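Local coordinates for protein CD180 antigen (Mus musculus, PDB 3T6Q) that may cooperate with MD-1 and TLR4 in the innate immune response of B cells to bacterial lipopolysaccharide, and leads to NF-kappa-B activation, at residues H377-N382 with Q401-D406; N431-L436 with N455-H460; V482-D487 with H504-H509. One frame throughout, in Å; residues are numbered along the deposited sequence.

Contact 1: H377-N382 with Q401-D406; sequences HLQSLN and QLELLD. With NAG (2-acetamido-2-deoxy-beta-D-glucopyranose), chain E; NAG (2-acetamido-2-deoxy-beta-D-glucopyranose), chain F.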
loop_
_atom_site.group_PDB
_atom_site.type_symbol
_atom_site.label_atom_id
_atom_site.label_comp_id
_atom_site.label_asym_id
_atom_site.label_seq_id
_atom_site.Cartn_x
_atom_site.Cartn_y
_atom_site.Cartn_z
ATOM N N HIS A 377 21.593 36.161 34.371
ATOM C CA HIS A 377 20.166 35.860 34.373
ATOM C C HIS A 377 19.813 34.380 34.229
ATOM O O HIS A 377 18.632 34.029 34.135
ATOM C CB HIS A 377 19.471 36.685 33.290
ATOM C CG HIS A 377 19.345 38.151 33.650
ATOM N ND1 HIS A 377 19.671 39.146 32.798
ATOM C CD2 HIS A 377 18.945 38.766 34.841
ATOM C CE1 HIS A 377 19.469 40.338 33.402
ATOM N NE2 HIS A 377 19.024 40.101 34.651
ATOM N N LEU A 378 20.836 33.515 34.182
ATOM C CA LEU A 378 20.609 32.064 34.005
ATOM C C LEU A 378 19.719 31.506 35.105
ATOM O O LEU A 378 19.902 31.837 36.268
ATOM C CB LEU A 378 21.966 31.302 34.010
ATOM C CG LEU A 378 21.853 29.946 33.328
ATOM C CD1 LEU A 378 21.426 30.091 31.867
ATOM C CD2 LEU A 378 23.200 29.221 33.414
ATOM N N GLN A 379 18.735 30.682 34.737
ATOM C CA GLN A 379 17.865 30.113 35.736
ATOM C C GLN A 379 17.869 28.636 35.717
ATOM O O GLN A 379 17.471 28.027 36.706
ATOM C CB GLN A 379 16.429 30.577 35.535
ATOM C CG GLN A 379 16.296 32.060 35.811
ATOM C CD GLN A 379 14.908 32.599 35.505
ATOM O OE1 GLN A 379 14.505 32.655 34.366
ATOM N NE2 GLN A 379 14.205 33.031 36.522
ATOM N N SER A 380 18.233 28.039 34.574
ATOM C CA SER A 380 18.235 26.579 34.535
ATOM C C SER A 380 19.534 26.132 33.833
ATOM O O SER A 380 19.878 26.648 32.757
ATOM C CB SER A 380 17.008 26.084 33.774
ATOM O OG SER A 380 16.964 24.680 33.788
ATOM N N LEU A 381 20.268 25.219 34.465
ATOM C CA LEU A 381 21.541 24.802 33.905
ATOM C C LEU A 381 21.668 23.300 33.967
ATOM O O LEU A 381 21.532 22.694 35.037
ATOM C CB LEU A 381 22.695 25.449 34.663
ATOM C CG LEU A 381 24.109 24.897 34.367
ATOM C CD1 LEU A 381 24.478 25.231 32.910
ATOM C CD2 LEU A 381 25.061 25.540 35.378
ATOM N N ASN A 382 22.012 22.695 32.829
ATOM C CA ASN A 382 22.087 21.253 32.758
ATOM C C ASN A 382 23.500 20.827 32.339
ATOM O O ASN A 382 23.904 21.118 31.234
ATOM C CB ASN A 382 21.043 20.741 31.750
ATOM C CG ASN A 382 20.831 19.253 31.880
ATOM O OD1 ASN A 382 21.723 18.522 32.326
ATOM N ND2 ASN A 382 19.662 18.790 31.487
ATOM N N GLN A 401 21.046 33.558 40.129
ATOM C CA GLN A 401 19.585 33.401 40.026
ATOM C C GLN A 401 19.162 31.989 39.678
ATOM O O GLN A 401 18.002 31.785 39.365
ATOM C CB GLN A 401 18.977 34.322 38.945
ATOM C CG GLN A 401 19.502 35.742 38.944
ATOM C CD GLN A 401 18.825 36.594 39.966
ATOM O OE1 GLN A 401 18.234 37.624 39.628
ATOM N NE2 GLN A 401 18.882 36.177 41.220
ATOM N N LEU A 402 20.074 31.021 39.729
ATOM C CA LEU A 402 19.730 29.665 39.225
ATOM C C LEU A 402 18.574 29.117 40.042
ATOM O O LEU A 402 18.607 29.234 41.269
ATOM C CB LEU A 402 20.958 28.737 39.403
ATOM C CG LEU A 402 21.520 27.896 38.255
ATOM C CD1 LEU A 402 21.348 28.474 36.849
ATOM C CD2 LEU A 402 22.971 27.512 38.555
ATOM N N GLU A 403 17.596 28.464 39.381
ATOM C CA GLU A 403 16.511 27.786 40.104
ATOM C C GLU A 403 16.569 26.271 39.953
ATOM O O GLU A 403 16.026 25.548 40.788
ATOM C CB GLU A 403 15.128 28.244 39.598
ATOM C CG GLU A 403 14.979 29.753 39.751
ATOM C CD GLU A 403 13.564 30.242 39.577
ATOM O OE1 GLU A 403 12.779 29.624 38.815
ATOM O OE2 GLU A 403 13.260 31.284 40.189
ATOM N N LEU A 404 17.193 25.807 38.877
ATOM C CA LEU A 404 17.355 24.375 38.687
ATOM C C LEU A 404 18.793 24.128 38.238
ATOM O O LEU A 404 19.284 24.847 37.380
ATOM C CB LEU A 404 16.369 23.849 37.630
ATOM C CG LEU A 404 16.470 22.307 37.420
ATOM C CD1 LEU A 404 15.112 21.736 37.084
ATOM C CD2 LEU A 404 17.487 21.937 36.316
ATOM N N LEU A 405 19.443 23.123 38.834
ATOM C CA LEU A 405 20.820 22.739 38.468
ATOM C C LEU A 405 20.871 21.196 38.351
ATOM O O LEU A 405 20.566 20.513 39.327
ATOM C CB LEU A 405 21.755 23.216 39.574
ATOM C CG LEU A 405 23.241 23.526 39.293
ATOM C CD1 LEU A 405 24.190 23.429 40.494
ATOM C CD2 LEU A 405 23.843 23.007 37.966
ATOM N N ASP A 406 21.191 20.663 37.160
ATOM C CA ASP A 406 21.169 19.221 36.969
ATOM C C ASP A 406 22.607 18.811 36.698
ATOM O O ASP A 406 23.188 19.258 35.755
ATOM C CB ASP A 406 20.225 18.866 35.806
ATOM C CG ASP A 406 19.959 17.376 35.688
ATOM O OD1 ASP A 406 20.696 16.568 36.349
ATOM O OD2 ASP A 406 19.021 16.991 34.932
HETATM C C1 NAG E . 19.377 17.383 31.598
HETATM C C2 NAG E . 17.852 17.145 31.716
HETATM C C3 NAG E . 17.554 15.628 31.764
HETATM C C4 NAG E . 18.284 14.884 30.649
HETATM C C5 NAG E . 19.751 15.272 30.637
HETATM C C6 NAG E . 20.583 14.594 29.551
HETATM C C7 NAG E . 16.189 18.543 32.874
HETATM C C8 NAG E . 15.798 19.177 34.172
HETATM N N2 NAG E . 17.323 17.813 32.881
HETATM O O3 NAG E . 16.167 15.455 31.635
HETATM O O4 NAG E . 18.266 13.465 30.821
HETATM O O5 NAG E . 19.892 16.687 30.504
HETATM O O6 NAG E . 20.308 15.167 28.270
HETATM O O7 NAG E . 15.473 18.702 31.886
HETATM C C1 NAG F . 17.456 15.243 37.678
HETATM C C2 NAG F . 16.969 14.652 36.346
HETATM C C3 NAG F . 15.928 15.622 35.745
HETATM C C4 NAG F . 14.781 15.950 36.732
HETATM C C5 NAG F . 15.355 16.378 38.089
HETATM C C6 NAG F . 14.275 16.547 39.162
HETATM C C7 NAG F . 18.453 13.295 34.902
HETATM C C8 NAG F . 19.656 13.261 33.970
HETATM N N2 NAG F . 18.119 14.468 35.430
HETATM O O3 NAG F . 15.371 15.033 34.562
HETATM O O4 NAG F . 14.056 17.103 36.273
HETATM O O5 NAG F . 16.328 15.443 38.555
HETATM O O6 NAG F . 13.529 15.351 39.283
HETATM O O7 NAG F . 17.822 12.268 35.139
HETATM O O HOH W 1 21.767 33.625 37.347
HETATM O O HOH W 2 15.666 32.991 39.435
#

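Contact 2: N431-L436 with N455-H460; sequences NLSHSL and NLQGNH. With NAG (2-acetamido-2-deoxy-beta-D-glucopyranose), chain F.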
loop_
_atom_site.group_PDB
_atom_site.type_symbol
_atom_site.label_atom_id
_atom_site.label_comp_id
_atom_site.label_asym_id
_atom_site.label_seq_id
_atom_site.Cartn_x
_atom_site.Cartn_y
_atom_site.Cartn_z
ATOM N N ASN A 431 19.936 18.154 41.117
ATOM C CA ASN A 431 20.008 16.725 40.844
ATOM C C ASN A 431 21.493 16.350 40.824
ATOM O O ASN A 431 22.237 16.785 39.933
ATOM C CB ASN A 431 19.289 16.343 39.520
ATOM C CG ASN A 431 19.197 14.831 39.313
ATOM O OD1 ASN A 431 19.906 14.076 39.946
ATOM N ND2 ASN A 431 18.340 14.391 38.417
ATOM N N LEU A 432 21.885 15.521 41.792
ATOM C CA LEU A 432 23.271 15.044 41.948
ATOM C C LEU A 432 23.352 13.521 41.891
ATOM O O LEU A 432 24.261 12.906 42.485
ATOM C CB LEU A 432 23.847 15.516 43.307
ATOM C CG LEU A 432 23.893 17.070 43.471
ATOM C CD1 LEU A 432 24.334 17.534 44.846
ATOM C CD2 LEU A 432 24.826 17.690 42.431
ATOM N N SER A 433 22.382 12.929 41.222
ATOM C CA SER A 433 22.315 11.481 41.065
ATOM C C SER A 433 23.666 10.984 40.535
ATOM O O SER A 433 24.159 11.492 39.534
ATOM C CB SER A 433 21.208 11.147 40.082
ATOM O OG SER A 433 21.105 9.750 39.931
ATOM N N HIS A 434 24.259 9.981 41.192
ATOM C CA HIS A 434 25.587 9.430 40.758
ATOM C C HIS A 434 26.732 10.401 40.602
ATOM O O HIS A 434 27.675 10.124 39.879
ATOM C CB HIS A 434 25.393 8.570 39.493
ATOM C CG HIS A 434 24.395 7.479 39.691
ATOM N ND1 HIS A 434 24.757 6.186 39.925
ATOM C CD2 HIS A 434 23.020 7.508 39.705
ATOM C CE1 HIS A 434 23.656 5.439 40.074
ATOM N NE2 HIS A 434 22.589 6.243 39.940
ATOM N N SER A 435 26.716 11.537 41.314
ATOM C CA SER A 435 27.808 12.507 41.237
ATOM C C SER A 435 28.979 12.029 42.143
ATOM O O SER A 435 30.078 12.561 42.100
ATOM C CB SER A 435 27.312 13.901 41.667
ATOM O OG SER A 435 26.436 14.461 40.664
ATOM N N LEU A 436 28.684 11.044 42.994
ATOM C CA LEU A 436 29.657 10.385 43.886
ATOM C C LEU A 436 30.252 11.344 44.896
ATOM O O LEU A 436 31.451 11.325 45.112
ATOM C CB LEU A 436 30.772 9.654 43.105
ATOM C CG LEU A 436 30.327 8.693 42.009
ATOM C CD1 LEU A 436 31.503 7.933 41.398
ATOM C CD2 LEU A 436 29.240 7.745 42.505
ATOM N N ASN A 455 18.113 15.379 44.589
ATOM C CA ASN A 455 18.193 13.976 44.210
ATOM C C ASN A 455 19.625 13.554 44.444
ATOM O O ASN A 455 20.553 14.078 43.801
ATOM C CB ASN A 455 17.768 13.764 42.730
ATOM C CG ASN A 455 17.750 12.295 42.293
ATOM O OD1 ASN A 455 16.895 11.914 41.512
ATOM N ND2 ASN A 455 18.701 11.497 42.733
ATOM N N LEU A 456 19.809 12.596 45.359
ATOM C CA LEU A 456 21.131 12.044 45.621
ATOM C C LEU A 456 21.200 10.552 45.419
ATOM O O LEU A 456 21.987 9.856 46.097
ATOM C CB LEU A 456 21.533 12.347 47.056
ATOM C CG LEU A 456 21.731 13.801 47.457
ATOM C CD1 LEU A 456 22.020 13.862 48.929
ATOM C CD2 LEU A 456 22.873 14.430 46.662
ATOM N N GLN A 457 20.413 10.027 44.485
ATOM C CA GLN A 457 20.492 8.624 44.184
ATOM C C GLN A 457 21.929 8.255 43.815
ATOM O O GLN A 457 22.597 8.993 43.075
ATOM C CB GLN A 457 19.553 8.310 43.022
ATOM C CG GLN A 457 19.458 6.843 42.710
ATOM C CD GLN A 457 18.585 6.535 41.511
ATOM O OE1 GLN A 457 19.051 5.968 40.528
ATOM N NE2 GLN A 457 17.320 6.877 41.600
ATOM N N GLY A 458 22.416 7.100 44.298
ATOM C CA GLY A 458 23.782 6.661 43.941
ATOM C C GLY A 458 24.979 7.438 44.506
ATOM O O GLY A 458 26.089 7.356 43.963
ATOM N N ASN A 459 24.795 8.198 45.582
ATOM C CA ASN A 459 25.933 8.800 46.266
ATOM C C ASN A 459 26.260 7.934 47.501
ATOM O O ASN A 459 25.724 6.824 47.608
ATOM C CB ASN A 459 25.659 10.245 46.653
ATOM C CG ASN A 459 25.594 11.152 45.435
ATOM O OD1 ASN A 459 26.586 11.752 45.060
ATOM N ND2 ASN A 459 24.438 11.195 44.785
ATOM N N HIS A 460 27.084 8.442 48.429
ATOM C CA HIS A 460 27.547 7.610 49.577
ATOM C C HIS A 460 27.815 8.334 50.860
ATOM O O HIS A 460 28.100 9.551 50.886
ATOM C CB HIS A 460 28.796 6.819 49.202
ATOM C CG HIS A 460 30.040 7.672 49.096
ATOM N ND1 HIS A 460 30.942 7.785 50.111
ATOM C CD2 HIS A 460 30.514 8.477 48.053
ATOM C CE1 HIS A 460 31.933 8.618 49.737
ATOM N NE2 HIS A 460 31.676 9.035 48.473
HETATM C C1 NAG F . 17.456 15.243 37.678
HETATM C C2 NAG F . 16.969 14.652 36.346
HETATM C C3 NAG F . 15.928 15.622 35.745
HETATM C C4 NAG F . 14.781 15.950 36.732
HETATM C C5 NAG F . 15.355 16.378 38.089
HETATM C C6 NAG F . 14.275 16.547 39.162
HETATM C C7 NAG F . 18.453 13.295 34.902
HETATM C C8 NAG F . 19.656 13.261 33.970
HETATM N N2 NAG F . 18.119 14.468 35.430
HETATM O O3 NAG F . 15.371 15.033 34.562
HETATM O O4 NAG F . 14.056 17.103 36.273
HETATM O O5 NAG F . 16.328 15.443 38.555
HETATM O O6 NAG F . 13.529 15.351 39.283
HETATM O O7 NAG F . 17.822 12.268 35.139
#

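Contact 3: V482-D487 with H504-H509; sequences VLSFCD and HVDLSH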
loop_
_atom_site.group_PDB
_atom_site.type_symbol
_atom_site.label_atom_id
_atom_site.label_comp_id
_atom_site.label_asym_id
_atom_site.label_seq_id
_atom_site.Cartn_x
_atom_site.Cartn_y
_atom_site.Cartn_z
ATOM N N VAL A 482 15.786 12.225 47.666
ATOM C CA VAL A 482 15.919 10.890 47.019
ATOM C C VAL A 482 17.294 10.377 47.449
ATOM O O VAL A 482 18.337 10.974 47.124
ATOM C CB VAL A 482 15.866 10.960 45.468
ATOM C CG1 VAL A 482 16.017 9.561 44.844
ATOM C CG2 VAL A 482 14.580 11.614 45.017
ATOM N N LEU A 483 17.276 9.286 48.219
ATOM C CA LEU A 483 18.475 8.641 48.708
ATOM C C LEU A 483 18.483 7.180 48.352
ATOM O O LEU A 483 19.042 6.360 49.083
ATOM C CB LEU A 483 18.578 8.803 50.240
ATOM C CG LEU A 483 18.953 10.198 50.763
ATOM C CD1 LEU A 483 18.821 10.227 52.284
ATOM C CD2 LEU A 483 20.379 10.578 50.390
ATOM N N SER A 484 17.888 6.850 47.219
ATOM C CA SER A 484 17.808 5.461 46.821
ATOM C C SER A 484 19.166 4.995 46.246
ATOM O O SER A 484 19.948 5.835 45.821
ATOM C CB SER A 484 16.663 5.272 45.834
ATOM O OG SER A 484 16.806 6.194 44.750
ATOM N N PHE A 485 19.461 3.682 46.263
ATOM C CA PHE A 485 20.790 3.198 45.770
ATOM C C PHE A 485 22.001 3.892 46.342
ATOM O O PHE A 485 22.976 4.206 45.615
ATOM C CB PHE A 485 20.842 3.346 44.230
ATOM C CG PHE A 485 19.791 2.545 43.526
ATOM C CD1 PHE A 485 20.002 1.183 43.236
ATOM C CD2 PHE A 485 18.569 3.112 43.197
ATOM C CE1 PHE A 485 19.005 0.434 42.617
ATOM C CE2 PHE A 485 17.594 2.378 42.567
ATOM C CZ PHE A 485 17.805 1.042 42.274
ATOM N N CYS A 486 21.962 4.202 47.625
ATOM C CA CYS A 486 23.073 4.879 48.267
ATOM C C CYS A 486 23.924 3.925 49.149
ATOM O O CYS A 486 24.671 4.404 50.008
ATOM C CB CYS A 486 22.566 6.075 49.103
ATOM S SG CYS A 486 22.126 7.474 48.003
ATOM N N ASP A 487 23.701 2.624 48.988
ATOM C CA ASP A 487 24.436 1.566 49.750
ATOM C C ASP A 487 24.275 1.754 51.265
ATOM O O ASP A 487 25.246 1.586 52.014
ATOM C CB ASP A 487 25.925 1.675 49.379
ATOM C CG ASP A 487 26.759 0.506 49.878
ATOM O OD1 ASP A 487 27.899 0.784 50.333
ATOM O OD2 ASP A 487 26.271 -0.655 49.814
ATOM N N HIS A 504 8.401 13.975 50.957
ATOM C CA HIS A 504 8.607 12.845 50.044
ATOM C C HIS A 504 10.025 12.346 50.242
ATOM O O HIS A 504 11.006 13.044 49.912
ATOM C CB HIS A 504 8.331 13.305 48.597
ATOM C CG HIS A 504 8.617 12.267 47.533
ATOM N ND1 HIS A 504 7.663 11.797 46.717
ATOM C CD2 HIS A 504 9.805 11.613 47.161
ATOM C CE1 HIS A 504 8.187 10.884 45.872
ATOM N NE2 HIS A 504 9.496 10.776 46.136
ATOM N N VAL A 505 10.146 11.142 50.816
ATOM C CA VAL A 505 11.461 10.610 51.192
ATOM C C VAL A 505 11.585 9.260 50.562
ATOM O O VAL A 505 10.817 8.346 50.895
ATOM C CB VAL A 505 11.632 10.536 52.719
ATOM C CG1 VAL A 505 13.054 10.068 53.048
ATOM C CG2 VAL A 505 11.358 11.943 53.316
ATOM N N ASP A 506 12.485 9.161 49.575
ATOM C CA ASP A 506 12.707 7.892 48.900
ATOM C C ASP A 506 14.017 7.276 49.455
ATOM O O ASP A 506 15.126 7.816 49.244
ATOM C CB ASP A 506 12.783 8.178 47.398
ATOM C CG ASP A 506 12.917 6.936 46.568
ATOM O OD1 ASP A 506 13.178 5.823 47.077
ATOM O OD2 ASP A 506 12.746 7.082 45.367
ATOM N N LEU A 507 13.866 6.175 50.213
ATOM C CA LEU A 507 14.995 5.472 50.756
ATOM C C LEU A 507 15.064 4.079 50.153
ATOM O O LEU A 507 15.646 3.204 50.766
ATOM C CB LEU A 507 14.897 5.330 52.298
ATOM C CG LEU A 507 14.769 6.655 53.069
ATOM C CD1 LEU A 507 14.431 6.441 54.555
ATOM C CD2 LEU A 507 16.025 7.482 52.974
ATOM N N SER A 508 14.494 3.888 48.960
ATOM C CA SER A 508 14.378 2.552 48.412
ATOM C C SER A 508 15.745 2.018 47.922
ATOM O O SER A 508 16.678 2.794 47.735
ATOM C CB SER A 508 13.372 2.542 47.267
ATOM O OG SER A 508 13.737 3.423 46.206
ATOM N N HIS A 509 15.851 0.692 47.751
ATOM C CA HIS A 509 17.088 0.058 47.251
ATOM C C HIS A 509 18.286 0.383 48.057
ATOM O O HIS A 509 19.297 0.857 47.522
ATOM C CB HIS A 509 17.313 0.364 45.771
ATOM C CG HIS A 509 16.150 -0.049 44.915
ATOM N ND1 HIS A 509 16.056 -1.293 44.361
ATOM C CD2 HIS A 509 14.980 0.630 44.566
ATOM C CE1 HIS A 509 14.896 -1.389 43.683
ATOM N NE2 HIS A 509 14.229 -0.215 43.823
HETATM O O HOH W 3 14.675 6.364 43.515
HETATM O O HOH W 4 22.199 0.817 47.773
#

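Contact 1: H377-N382 with Q401-D406
The amide of Gln379 and the carboxylate of Glu403 run side by side and point the same way, their planes turned 45° from each other. A water joins them, accepting from NE2 of Gln379 and donating both to OE2 of Glu403 and to the carbonyl oxygen of Gln401. The other end of the Gln379 amide, OE1, is engaged by Arg353, just before strand 354-356. A second pair of flat groups, Asn382 and Asp406, lies further along, where OD1 of Asn382 meets CB of Asp406 at 3.8 Å; OD1 itself is hydrogen-bonded to the hydroxyl of Ser384. ND2 of Asn382 carries an N-linked sugar whose N2 turns back to donate to OD2 of Asp406 at 2.8 Å. OD2 of Asp406 also takes N2 of the sugar rooted on Asn431 at 2.7 Å, while OD1 accepts from Ala408 N; a charged acceptor suits a place where three N-H groups converge.

Strands 380-382 and 404-406 are neighbouring parallel strands of a leucine-rich-repeat solenoid, repeats 13 and 14, with axes 4.9 Å apart. Before the strands proper, the carbonyl oxygen of Gln379 receives two donors, Leu404 N and Glu403 N, the latter at 2.7 Å. Beyond it, Leu381 N bonds to Leu404 O, and Leu381 O accepts from Asp406 N.

Leu378, Leu381, Leu402 and Leu405 turn inward, where branched apolar ends pack well between successive repeats, whereas Leu404 lies on the face of Ser380, Asn382 and Asp406. With CG of Leu381 opposite its own backbone N (chi1 169°), its CD2 lies alongside CD2 of Leu405 at 3.8 Å. Leu378 and Leu402 pack likewise, CG of Leu378 touching CD1 of Leu402 at 3.8 Å.

Contact 2: N431-L436 with N455-H460
Asn459 reaches across to Leu432 with its amide. From CB, chi1 of -70° swings CG of Asn459 away from the residue's own carbonyl carbon and brings it 3.7 Å from Leu432 O. One branch, OD1, accepts from the backbone N of Leu437, while the other, ND2, spends its hydrogens on two carbonyls. ND2 of Asn459 donates to Leu432 O at 2.9 Å, an almost straight bond (174°) that lies in the amide plane of Asn459 but comes from above the carbonyl plane of Leu432. Within its own turn, ND2 of Asn459 also donates to Leu456 O at 3.1 Å. Ser435 N reaches Leu432 O from the opposite face, so that buried oxygen is gripped by two donors.

This is the asparagine of the LxxLxLxxN repeat signature, an amide that can both give and take and therefore satisfies backbone groups left over where the chain turns out of the strand. Repeat 15 has Ser435 at the equivalent place, its hydroxyl paired with Thr410 O. Both segments make type II beta turns, Leu432 to Ser435 and Leu456 to Asn459, and Gly458 provides the positive phi of the second.

Having no side chain, Gly458 lets the His434 ring lie over its CA, which sits 4.1 Å from the ring centroid, 9° off the normal: a CH-pi contact. The ring is also stacked with Phe409 of the preceding repeat. His434 N donates to Gln457 O at 2.7 Å, fixing the turns to each other. On the inner side, CB of Leu432 packs on CD2 of Leu456 at 3.7 Å. Asn431, glycosylated through ND2, uses OD1 to accept from Ser433 N at 3.0 Å in an Asx turn. OD1 of Asn431 lies 3.5 Å from CB of Asn455, the two side chains running side by side.

Contact 3: V482-D487 with H504-H509
Val482 and Asp506 form a parallel beta bridge, after which Leu483 N donates to Asp506 O at 2.8 Å, and Phe485 N bonds to Ser508 O and more weakly to His509 O. Beyond that point two aromatic rings carry the contact. Phe485 and His509 make an offset stack, planes only 8° apart and centroids 4.4 Å apart. The displacement sets CB of His509 over the centre of the phenyl ring, a CH-pi contact of 3.5 Å to the centroid, while CZ of Phe485 lies over the rim of the imidazole, 3.3 Å from CG of His509. In both residues CG stands opposite the carbonyl carbon (chi1 -61° and -56°), which sends the rings out in the same direction; flat side chains suit such layering of adjacent turns.

Asp506 shapes its own turn. OD1 of Asp506 accepts from Ser508 N at 3.0 Å, closing an Asx turn, and takes OG of Ser508 on its syn lone pair at 2.6 Å. A side chain as short as serine brings its hydroxyl back to the carboxylate. CB of Ser484 rests 3.5 Å from Ser508 OG. On the interior side CB of Leu483 packs against CD2 of Leu507.

In repeats 17 and 18 of the solenoid, strand 504-506 is flanked by strands 480-482 and 527-529, with Leu507 resting on Leu528, and Asn510 bonds through ND2 to both Leu483 O and Leu507 O.

How the contacts relate
The three contacts follow one another along the solenoid, each joining adjacent repeats between the thirteenth and the eighteenth. Contact 1 passes directly into contact 2 through Leu405 O and Asn431 N, 3.0 Å apart and probably hydrogen-bonded, although the centres of the two contacts are about 18 Å apart. They also share a glycan: the sugar attached to Asn431 in contact 2 is held by Asp406 of contact 1. Contacts 2 and 3 are closer, centres about 10 Å apart, linked by probable bonds from Leu456 N to Val482 O (2.8 Å) and from Gly458 N to Ser484 O (3.2 Å). Contacts 1 and 3 do not touch, their nearest atoms lying about 12 Å apart.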